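Local coordinates for aminoglycoside 6-adenylyltransferase (Bacillus subtilis, PDB 2PBE), which transfers the nucleotidyl group of ATP or GTP to the O-6 position of streptomycin or streptidine, giving bacterial resistance to streptomycin, at residues A[142-147]-A[212-217]; A[223-228]-A[253-258]; A[111-116]-A[131-136]. One frame throughout, in Å; residues are numbered along the deposited sequence.

Contact 1. Residues A[142-147]-A[212-217]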
loop_
_atom_site.group_PDB
_atom_site.type_symbol
_atom_site.label_atom_id
_atom_site.label_comp_id
_atom_site.label_asym_id
_atom_site.label_seq_id
_atom_site.Cartn_x
_atom_site.Cartn_y
_atom_site.Cartn_z
ATOM N N ARG A 142 9.070 7.191 -0.180
ATOM C CA ARG A 142 9.304 6.430 1.040
ATOM C C ARG A 142 8.132 6.674 2.009
ATOM O O ARG A 142 7.901 5.915 2.952
ATOM C CB ARG A 142 10.631 6.841 1.678
ATOM N N GLN A 143 7.376 7.736 1.742
ATOM C CA GLN A 143 6.219 8.108 2.540
ATOM C C GLN A 143 5.191 6.977 2.540
ATOM O O GLN A 143 4.538 6.696 3.553
ATOM C CB GLN A 143 5.597 9.359 1.933
ATOM C CG GLN A 143 4.372 9.858 2.656
ATOM C CD GLN A 143 3.581 10.859 1.839
ATOM O OE1 GLN A 143 2.571 11.385 2.300
ATOM N NE2 GLN A 143 4.034 11.126 0.604
ATOM N N TYR A 144 5.060 6.324 1.389
ATOM C CA TYR A 144 4.104 5.245 1.222
ATOM C C TYR A 144 4.693 3.845 1.340
ATOM O O TYR A 144 3.957 2.859 1.345
ATOM C CB TYR A 144 3.414 5.374 -0.131
ATOM C CG TYR A 144 2.740 6.699 -0.358
ATOM C CD1 TYR A 144 1.592 7.068 0.387
ATOM C CD2 TYR A 144 3.232 7.603 -1.335
ATOM C CE1 TYR A 144 0.930 8.327 0.161
ATOM C CE2 TYR A 144 2.579 8.862 -1.579
ATOM C CZ TYR A 144 1.426 9.211 -0.827
ATOM O OH TYR A 144 0.780 10.408 -1.057
ATOM N N TRP A 145 6.012 3.745 1.455
ATOM C CA TRP A 145 6.637 2.434 1.531
ATOM C C TRP A 145 6.394 1.702 2.848
ATOM O O TRP A 145 6.595 2.259 3.924
ATOM C CB TRP A 145 8.148 2.513 1.280
ATOM C CG TRP A 145 8.728 1.166 0.960
ATOM C CD1 TRP A 145 9.696 0.507 1.661
ATOM C CD2 TRP A 145 8.362 0.309 -0.131
ATOM N NE1 TRP A 145 9.964 -0.710 1.076
ATOM C CE2 TRP A 145 9.164 -0.864 -0.023
ATOM C CE3 TRP A 145 7.433 0.413 -1.191
ATOM C CZ2 TRP A 145 9.071 -1.943 -0.939
ATOM C CZ3 TRP A 145 7.335 -0.666 -2.115
ATOM C CH2 TRP A 145 8.162 -1.829 -1.970
ATOM N N ILE A 146 5.973 0.447 2.743
ATOM C CA ILE A 146 5.705 -0.385 3.911
ATOM C C ILE A 146 6.551 -1.657 3.882
ATOM O O ILE A 146 6.671 -2.297 2.846
ATOM C CB ILE A 146 4.186 -0.751 3.982
ATOM C CG1 ILE A 146 3.372 0.480 4.400
ATOM C CG2 ILE A 146 3.946 -1.951 4.926
ATOM C CD1 ILE A 146 3.683 0.998 5.801
ATOM N N LYS A 147 7.136 -2.003 5.025
ATOM C CA LYS A 147 7.953 -3.206 5.195
ATOM C C LYS A 147 8.116 -3.391 6.700
ATOM O O LYS A 147 7.833 -2.467 7.456
ATOM C CB LYS A 147 9.314 -3.040 4.530
ATOM C CG LYS A 147 10.035 -1.757 4.859
ATOM C CD LYS A 147 11.516 -1.851 4.520
ATOM C CE LYS A 147 12.256 -2.689 5.566
ATOM N NZ LYS A 147 12.136 -2.083 6.940
ATOM N N LYS A 212 -0.101 6.551 -4.054
ATOM C CA LYS A 212 -0.377 7.975 -3.910
ATOM C C LYS A 212 -1.717 8.109 -3.171
ATOM O O LYS A 212 -2.762 7.676 -3.661
ATOM C CB LYS A 212 -0.466 8.641 -5.291
ATOM C CG LYS A 212 -0.371 10.163 -5.249
ATOM C CD LYS A 212 1.013 10.603 -4.788
ATOM C CE LYS A 212 1.011 12.042 -4.274
ATOM N NZ LYS A 212 2.316 12.359 -3.597
ATOM N N ASN A 213 -1.658 8.680 -1.973
ATOM C CA ASN A 213 -2.835 8.861 -1.114
ATOM C C ASN A 213 -3.478 7.558 -0.660
ATOM O O ASN A 213 -4.712 7.435 -0.622
ATOM C CB ASN A 213 -3.895 9.752 -1.778
ATOM C CG ASN A 213 -3.566 11.225 -1.640
ATOM O OD1 ASN A 213 -2.807 11.783 -2.437
ATOM N ND2 ASN A 213 -4.120 11.865 -0.609
ATOM N N TYR A 214 -2.630 6.591 -0.314
ATOM C CA TYR A 214 -3.066 5.297 0.218
ATOM C C TYR A 214 -4.115 4.584 -0.636
ATOM O O TYR A 214 -4.918 3.802 -0.123
ATOM C CB TYR A 214 -3.590 5.512 1.663
ATOM C CG TYR A 214 -2.831 6.599 2.426
ATOM C CD1 TYR A 214 -1.518 6.364 2.915
ATOM C CD2 TYR A 214 -3.371 7.907 2.570
ATOM C CE1 TYR A 214 -0.753 7.414 3.527
ATOM C CE2 TYR A 214 -2.616 8.972 3.163
ATOM C CZ TYR A 214 -1.305 8.717 3.639
ATOM O OH TYR A 214 -0.551 9.745 4.185
ATOM N N LYS A 215 -4.085 4.830 -1.945
ATOM C CA LYS A 215 -5.048 4.239 -2.881
ATOM C C LYS A 215 -5.063 2.707 -2.963
ATOM O O LYS A 215 -6.046 2.126 -3.415
ATOM C CB LYS A 215 -4.843 4.833 -4.292
ATOM C CG LYS A 215 -3.448 4.633 -4.884
ATOM C CD LYS A 215 -3.129 5.703 -5.929
ATOM C CE LYS A 215 -3.692 5.383 -7.303
ATOM N NZ LYS A 215 -2.837 4.383 -8.000
ATOM N N PHE A 216 -3.991 2.060 -2.524
ATOM C CA PHE A 216 -3.908 0.596 -2.586
ATOM C C PHE A 216 -4.307 -0.149 -1.319
ATOM O O PHE A 216 -4.351 -1.373 -1.303
ATOM C CB PHE A 216 -2.490 0.149 -2.962
ATOM C CG PHE A 216 -1.999 0.683 -4.266
ATOM C CD1 PHE A 216 -2.809 0.634 -5.420
ATOM C CD2 PHE A 216 -0.701 1.213 -4.362
ATOM C CE1 PHE A 216 -2.336 1.112 -6.669
ATOM C CE2 PHE A 216 -0.195 1.702 -5.605
ATOM C CZ PHE A 216 -1.017 1.651 -6.761
HETATM N N MSE A 217 -4.610 0.588 -0.261
HETATM C CA MSE A 217 -4.955 -0.030 1.005
HETATM C C MSE A 217 -6.194 -0.917 1.047
HETATM O O MSE A 217 -6.236 -1.876 1.838
HETATM C CB MSE A 217 -5.039 1.047 2.090
HETATM C CG MSE A 217 -3.674 1.508 2.571
HETATM SE SE MSE A 217 -2.496 0.012 3.044
HETATM C CE MSE A 217 -2.986 -0.272 4.902
#

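Contact 2. Residues A[223-228]-A[253-258]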
loop_
_atom_site.group_PDB
_atom_site.type_symbol
_atom_site.label_atom_id
_atom_site.label_comp_id
_atom_site.label_asym_id
_atom_site.label_seq_id
_atom_site.Cartn_x
_atom_site.Cartn_y
_atom_site.Cartn_z
ATOM N N ASN A 223 -12.242 -7.031 4.690
ATOM C CA ASN A 223 -13.426 -6.185 4.745
ATOM C C ASN A 223 -13.647 -5.657 6.151
ATOM O O ASN A 223 -14.125 -4.526 6.339
ATOM C CB ASN A 223 -14.657 -6.952 4.267
ATOM C CG ASN A 223 -14.501 -7.450 2.848
ATOM O OD1 ASN A 223 -13.948 -6.741 1.993
ATOM N ND2 ASN A 223 -14.979 -8.672 2.586
ATOM N N LYS A 224 -13.288 -6.469 7.138
ATOM C CA LYS A 224 -13.449 -6.065 8.514
ATOM C C LYS A 224 -12.548 -4.860 8.780
ATOM O O LYS A 224 -12.991 -3.852 9.348
ATOM C CB LYS A 224 -13.069 -7.212 9.440
ATOM C CG LYS A 224 -13.352 -6.922 10.904
ATOM C CD LYS A 224 -12.601 -7.884 11.795
ATOM C CE LYS A 224 -12.850 -7.596 13.265
ATOM N NZ LYS A 224 -12.011 -8.464 14.128
ATOM N N GLU A 225 -11.295 -4.961 8.344
ATOM C CA GLU A 225 -10.311 -3.910 8.543
ATOM C C GLU A 225 -10.673 -2.639 7.802
ATOM O O GLU A 225 -10.337 -1.549 8.251
ATOM C CB GLU A 225 -8.929 -4.401 8.114
ATOM C CG GLU A 225 -8.535 -5.727 8.783
ATOM C CD GLU A 225 -7.246 -6.330 8.236
ATOM O OE1 GLU A 225 -7.083 -6.420 7.000
ATOM O OE2 GLU A 225 -6.394 -6.741 9.051
ATOM N N TRP A 226 -11.357 -2.768 6.667
ATOM C CA TRP A 226 -11.744 -1.576 5.919
ATOM C C TRP A 226 -12.931 -0.918 6.585
ATOM O O TRP A 226 -13.117 0.293 6.500
ATOM C CB TRP A 226 -12.114 -1.904 4.475
ATOM C CG TRP A 226 -11.982 -0.707 3.573
ATOM C CD1 TRP A 226 -10.821 -0.007 3.283
ATOM C CD2 TRP A 226 -13.020 -0.088 2.811
ATOM N NE1 TRP A 226 -11.074 1.001 2.378
ATOM C CE2 TRP A 226 -12.410 0.985 2.066
ATOM C CE3 TRP A 226 -14.406 -0.322 2.668
ATOM C CZ2 TRP A 226 -13.146 1.819 1.187
ATOM C CZ3 TRP A 226 -15.155 0.520 1.778
ATOM C CH2 TRP A 226 -14.508 1.577 1.050
ATOM N N GLU A 227 -13.759 -1.725 7.224
ATOM C CA GLU A 227 -14.908 -1.177 7.908
ATOM C C GLU A 227 -14.428 -0.423 9.139
ATOM O O GLU A 227 -15.003 0.600 9.509
ATOM C CB GLU A 227 -15.876 -2.285 8.314
ATOM C CG GLU A 227 -16.806 -2.697 7.186
ATOM C CD GLU A 227 -17.873 -3.656 7.648
ATOM O OE1 GLU A 227 -18.204 -3.639 8.858
ATOM O OE2 GLU A 227 -18.384 -4.416 6.794
ATOM N N GLU A 228 -13.379 -0.938 9.783
ATOM C CA GLU A 228 -12.839 -0.290 10.967
ATOM C C GLU A 228 -12.246 1.040 10.549
ATOM O O GLU A 228 -12.428 2.054 11.218
ATOM C CB GLU A 228 -11.743 -1.136 11.617
ATOM C CG GLU A 228 -12.165 -2.506 12.064
ATOM C CD GLU A 228 -10.986 -3.321 12.572
ATOM O OE1 GLU A 228 -9.894 -3.200 11.972
ATOM O OE2 GLU A 228 -11.152 -4.087 13.557
ATOM N N ARG A 253 -4.241 1.280 19.240
ATOM C CA ARG A 253 -3.788 0.453 20.350
ATOM C C ARG A 253 -3.766 -0.968 19.827
ATOM O O ARG A 253 -2.761 -1.663 19.911
ATOM C CB ARG A 253 -4.754 0.540 21.544
ATOM C CG ARG A 253 -4.764 1.895 22.224
ATOM C CD ARG A 253 -5.859 2.010 23.297
ATOM N NE ARG A 253 -5.933 3.380 23.806
ATOM C CZ ARG A 253 -7.022 4.151 23.760
ATOM N NH1 ARG A 253 -8.147 3.694 23.233
ATOM N NH2 ARG A 253 -6.982 5.391 24.248
ATOM N N LYS A 254 -4.906 -1.367 19.276
ATOM C CA LYS A 254 -5.092 -2.693 18.731
ATOM C C LYS A 254 -3.928 -3.127 17.828
ATOM O O LYS A 254 -3.248 -4.114 18.113
ATOM C CB LYS A 254 -6.411 -2.740 17.957
ATOM C CG LYS A 254 -6.764 -4.126 17.439
ATOM C CD LYS A 254 -8.191 -4.212 16.919
ATOM C CE LYS A 254 -8.428 -5.581 16.298
ATOM N NZ LYS A 254 -9.793 -5.765 15.760
ATOM N N TYR A 255 -3.669 -2.373 16.764
ATOM C CA TYR A 255 -2.603 -2.747 15.837
ATOM C C TYR A 255 -1.172 -2.552 16.289
ATOM O O TYR A 255 -0.292 -3.319 15.878
ATOM C CB TYR A 255 -2.873 -2.082 14.491
ATOM C CG TYR A 255 -4.137 -2.677 13.911
ATOM C CD1 TYR A 255 -4.177 -4.045 13.507
ATOM C CD2 TYR A 255 -5.354 -1.944 13.895
ATOM C CE1 TYR A 255 -5.402 -4.673 13.121
ATOM C CE2 TYR A 255 -6.592 -2.560 13.508
ATOM C CZ TYR A 255 -6.607 -3.929 13.128
ATOM O OH TYR A 255 -7.802 -4.559 12.802
ATOM N N SER A 256 -0.921 -1.545 17.117
ATOM C CA SER A 256 0.439 -1.321 17.604
ATOM C C SER A 256 0.740 -2.401 18.636
ATOM O O SER A 256 1.881 -2.848 18.753
ATOM C CB SER A 256 0.596 0.072 18.217
ATOM O OG SER A 256 -0.296 0.247 19.300
ATOM N N LYS A 257 -0.286 -2.819 19.382
ATOM C CA LYS A 257 -0.119 -3.889 20.365
ATOM C C LYS A 257 0.154 -5.182 19.602
ATOM O O LYS A 257 1.055 -5.944 19.936
ATOM C CB LYS A 257 -1.376 -4.045 21.226
ATOM C CG LYS A 257 -1.467 -2.993 22.312
ATOM C CD LYS A 257 -2.766 -3.045 23.096
ATOM C CE LYS A 257 -2.818 -1.901 24.117
ATOM N NZ LYS A 257 -4.096 -1.862 24.876
ATOM N N ALA A 258 -0.627 -5.400 18.547
ATOM C CA ALA A 258 -0.478 -6.577 17.711
ATOM C C ALA A 258 0.910 -6.668 17.077
ATOM O O ALA A 258 1.542 -7.737 17.069
ATOM C CB ALA A 258 -1.523 -6.551 16.638
HETATM O O HOH W 1 -7.270 -7.780 11.609
#

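Contact 3. Residues A[111-116]-A[131-136]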
loop_
_atom_site.group_PDB
_atom_site.type_symbol
_atom_site.label_atom_id
_atom_site.label_comp_id
_atom_site.label_asym_id
_atom_site.label_seq_id
_atom_site.Cartn_x
_atom_site.Cartn_y
_atom_site.Cartn_z
ATOM N N GLU A 111 16.877 -11.852 -12.070
ATOM C CA GLU A 111 17.524 -10.671 -12.647
ATOM C C GLU A 111 17.106 -9.331 -12.052
ATOM O O GLU A 111 17.357 -8.278 -12.648
ATOM C CB GLU A 111 17.283 -10.646 -14.160
ATOM C CG GLU A 111 17.524 -12.009 -14.811
ATOM C CD GLU A 111 17.580 -11.937 -16.315
ATOM O OE1 GLU A 111 18.236 -11.007 -16.815
ATOM O OE2 GLU A 111 16.998 -12.801 -17.005
ATOM N N ALA A 112 16.470 -9.378 -10.886
ATOM C CA ALA A 112 16.003 -8.179 -10.205
ATOM C C ALA A 112 17.170 -7.317 -9.756
ATOM O O ALA A 112 17.199 -6.110 -10.004
ATOM C CB ALA A 112 15.147 -8.567 -8.995
ATOM N N GLU A 113 18.126 -7.946 -9.080
ATOM C CA GLU A 113 19.326 -7.291 -8.593
ATOM C C GLU A 113 20.005 -6.496 -9.708
ATOM O O GLU A 113 20.242 -5.305 -9.560
ATOM C CB GLU A 113 20.300 -8.339 -8.039
ATOM C CG GLU A 113 19.670 -9.425 -7.155
ATOM C CD GLU A 113 18.981 -10.544 -7.958
ATOM O OE1 GLU A 113 17.782 -10.411 -8.292
ATOM O OE2 GLU A 113 19.658 -11.561 -8.267
ATOM N N ASP A 114 20.297 -7.174 -10.824
ATOM C CA ASP A 114 20.947 -6.534 -11.966
ATOM C C ASP A 114 20.110 -5.330 -12.363
ATOM O O ASP A 114 20.620 -4.222 -12.521
ATOM C CB ASP A 114 21.035 -7.472 -13.187
ATOM C CG ASP A 114 21.920 -8.694 -12.960
ATOM O OD1 ASP A 114 23.048 -8.518 -12.439
ATOM O OD2 ASP A 114 21.509 -9.826 -13.327
ATOM N N TYR A 115 18.815 -5.583 -12.523
ATOM C CA TYR A 115 17.836 -4.569 -12.917
ATOM C C TYR A 115 17.882 -3.330 -12.039
ATOM O O TYR A 115 18.075 -2.220 -12.552
ATOM C CB TYR A 115 16.438 -5.168 -12.844
ATOM C CG TYR A 115 15.341 -4.242 -13.336
ATOM C CD1 TYR A 115 14.884 -4.299 -14.681
ATOM C CD2 TYR A 115 14.708 -3.331 -12.446
ATOM C CE1 TYR A 115 13.799 -3.478 -15.123
ATOM C CE2 TYR A 115 13.643 -2.501 -12.874
ATOM C CZ TYR A 115 13.182 -2.580 -14.199
ATOM O OH TYR A 115 12.083 -1.819 -14.539
ATOM N N PHE A 116 17.669 -3.527 -10.738
ATOM C CA PHE A 116 17.686 -2.449 -9.761
ATOM C C PHE A 116 18.953 -1.625 -9.898
ATOM O O PHE A 116 18.900 -0.426 -10.207
ATOM C CB PHE A 116 17.614 -3.017 -8.336
ATOM C CG PHE A 116 16.268 -3.585 -7.957
ATOM C CD1 PHE A 116 16.197 -4.577 -6.970
ATOM C CD2 PHE A 116 15.065 -3.125 -8.556
ATOM C CE1 PHE A 116 14.941 -5.133 -6.559
ATOM C CE2 PHE A 116 13.780 -3.656 -8.182
ATOM C CZ PHE A 116 13.728 -4.650 -7.187
ATOM N N SER A 131 11.460 -9.731 -0.398
ATOM C CA SER A 131 12.278 -8.714 0.254
ATOM C C SER A 131 13.741 -9.174 0.383
ATOM O O SER A 131 14.393 -8.896 1.386
ATOM C CB SER A 131 11.709 -8.400 1.650
ATOM O OG SER A 131 10.292 -8.507 1.689
ATOM N N PHE A 132 14.248 -9.889 -0.617
ATOM C CA PHE A 132 15.636 -10.356 -0.562
ATOM C C PHE A 132 16.580 -9.176 -0.752
ATOM O O PHE A 132 17.601 -9.052 -0.060
ATOM C CB PHE A 132 15.893 -11.398 -1.652
ATOM N N ILE A 133 16.223 -8.314 -1.696
ATOM C CA ILE A 133 17.017 -7.140 -2.038
ATOM C C ILE A 133 16.624 -5.904 -1.233
ATOM O O ILE A 133 15.515 -5.831 -0.675
ATOM C CB ILE A 133 16.856 -6.815 -3.543
ATOM C CG1 ILE A 133 17.070 -8.105 -4.348
ATOM C CG2 ILE A 133 17.856 -5.736 -3.980
ATOM C CD1 ILE A 133 16.636 -8.033 -5.785
ATOM N N ASN A 134 17.560 -4.953 -1.176
ATOM C CA ASN A 134 17.375 -3.669 -0.502
ATOM C C ASN A 134 17.426 -2.614 -1.620
ATOM O O ASN A 134 18.148 -2.792 -2.605
ATOM C CB ASN A 134 18.491 -3.453 0.490
ATOM N N TYR A 135 16.654 -1.525 -1.485
ATOM C CA TYR A 135 16.635 -0.490 -2.534
ATOM C C TYR A 135 15.987 0.882 -2.273
ATOM O O TYR A 135 15.748 1.287 -1.138
ATOM C CB TYR A 135 16.037 -1.085 -3.820
ATOM C CG TYR A 135 14.811 -1.929 -3.553
ATOM C CD1 TYR A 135 13.564 -1.341 -3.212
ATOM C CD2 TYR A 135 14.900 -3.339 -3.591
ATOM C CE1 TYR A 135 12.423 -2.155 -2.901
ATOM C CE2 TYR A 135 13.773 -4.158 -3.283
ATOM C CZ TYR A 135 12.543 -3.559 -2.937
ATOM O OH TYR A 135 11.474 -4.353 -2.592
ATOM N N LYS A 136 15.749 1.576 -3.393
ATOM C CA LYS A 136 15.187 2.925 -3.504
ATOM C C LYS A 136 14.141 3.484 -2.524
ATOM O O LYS A 136 13.683 2.831 -1.589
ATOM C CB LYS A 136 14.671 3.147 -4.960
#

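Contact 1. Residues A[142-147]-A[212-217]
The ring of Y144 lies between K212 and its own neighbour Q143. The backbone of K212 covers one face, with K212 CA 4.1 Å from the Y144 ring centroid in a CH-pi contact and K212 N almost over the centre; the amide carbon CD of Q143 sits toward the rim of the opposite face. At its edge Y144 meets the second tyrosine in a T-shaped pair: the CD1-CE1 side of Y144 points at the face of the Y214 ring, centroids 5.5 Å apart and planes at 73°. The closest atoms of the pair are Y144 CE1 and Y214 CE1, at 3.9 Å. The phenol end is held as well. N213 N donates to Y144 OH at 3.1 Å with an N-H...O angle of 158°, which ties the tip of the Y144 ring to the backbone of the 212-217 loop. The K212 chain turns at CG (chi2 66°) and runs back beside this hydroxyl, which leaves K212 NZ 3.6 Å from Y144 OH, a proximity and not a hydrogen bond. N213 and Y214 both have left-handed helical backbone angles, and a type I turn follows from Y214 to M217.

The contact lies just beyond the end of an antiparallel pairing: strand 145-146, outermost on this side of the sheet within the chain, pairs with strand 207-209, and backbone bonding extends to Y144 with M210. Helix 177-204 flanks both segments, taking I146 against R194, A197 and W198 and Y214 against P190, while helix 6-19 receives K215 and F216 at M10.

Contact 2. Residues A[223-228]-A[253-258]
Helices 223-230 and 238-263 run at 131° to each other here, their axes no closer than 13.8 Å. This is a pairing within the helical bundle of the C-terminal half, and at such a spacing only long side chains span the gap. Both direct polar bonds across the gap end on E228. Its chain is extended beyond CG, and the carboxylate at the end divides between two neighbours on the other helix. OE1 of E228 accepts a hydrogen bond from Y255 OH at 2.6 Å, while E228 OE2 forms a salt bridge with K254 NZ at 3.1 Å. Both oxygens use their syn lone pairs, so the two donors approach from the far end of the carboxylate. That group stands at 70° to the Y255 ring, and E228 OE1 comes up near the ring plane at the phenol edge.

K254 reaches across because its chain is fully stretched, with CG anti to the backbone N (chi1 -175°). K224 NZ ends 3.9 Å from K254 NZ; the nearby E228 carboxylate probably eases this meeting of like charges. Helix 177-204 lies against both partners, since E225 touches I200, E228 touches M196, and Y255 packs on M195 and M196 and meets the ring of H199. E225 turns OE1 back along its own chain to S222 N, just ahead of the helix. Its other oxygen takes a bond from a water at 2.9 Å from E225 OE2, and the same water reaches Y255 OH by a weak bond of 3.5 Å.

Contact 3. Residues A[111-116]-A[131-136]
I133, F116 and Y135 make up most of this apolar contact, in which the loop leaving strand 125-128 folds back onto the short helix 112-117 of the alpha/beta nucleotidyltransferase domain. I133 loses the most surface. Its CD1 methyl drops among three residues of the helix: it is 3.6 Å from A112 CB, 3.6 Å from E113 CG and 3.4 Å from F116 CE1. A112 and F116 are four residues apart, one helical turn, which brings both onto the side that faces the loop. The other branch of I133 also works: with CG2 anti to the backbone N and CG1 beside it (chi1 -49°), the CG2 methyl lies 3.6 Å from F116 CD1. The two methyls straddle the plane of the F116 ring beside its CD1-CE1 bond, CG2 on the side where Y135 lies.

Y135, two residues further along the loop, adds its ring to F116. The two rings meet obliquely, planes 49° apart and centroids 4.7 Å apart. CG of Y135 lies over a face of F116, and the nearest atoms are F116 CE1 and Y135 CD2 at 3.5 Å. V125 of strand 125-128 touches both rings and so closes the group against the sheet. The hydroxyl of Y135 takes no part in this packing: Y135 OH is hydrogen-bonded to D128 OD2, and D128 OD1 accepts from S131 N in the same loop.

How the contacts relate
From the N terminus the three contacts come in series, and none nests in or crosses another. Contact 3 closes first, over the short span that holds strand 125-128, and folds the following loop onto helix 112-117. Contact 1 opens soon after and is the longest closure: the chain passes through helices 151-173 and 177-204 before returning by strand 207-209 to the edge of the sheet. Contact 2 comes last and joins two helices farther out, on the opposite side of the chain's centre from contact 3. Contacts 1 and 3 touch where W145 CZ2 packs 3.8 Å from Y135 OH; contacts 1 and 2 have centres about 17 Å apart and do not meet.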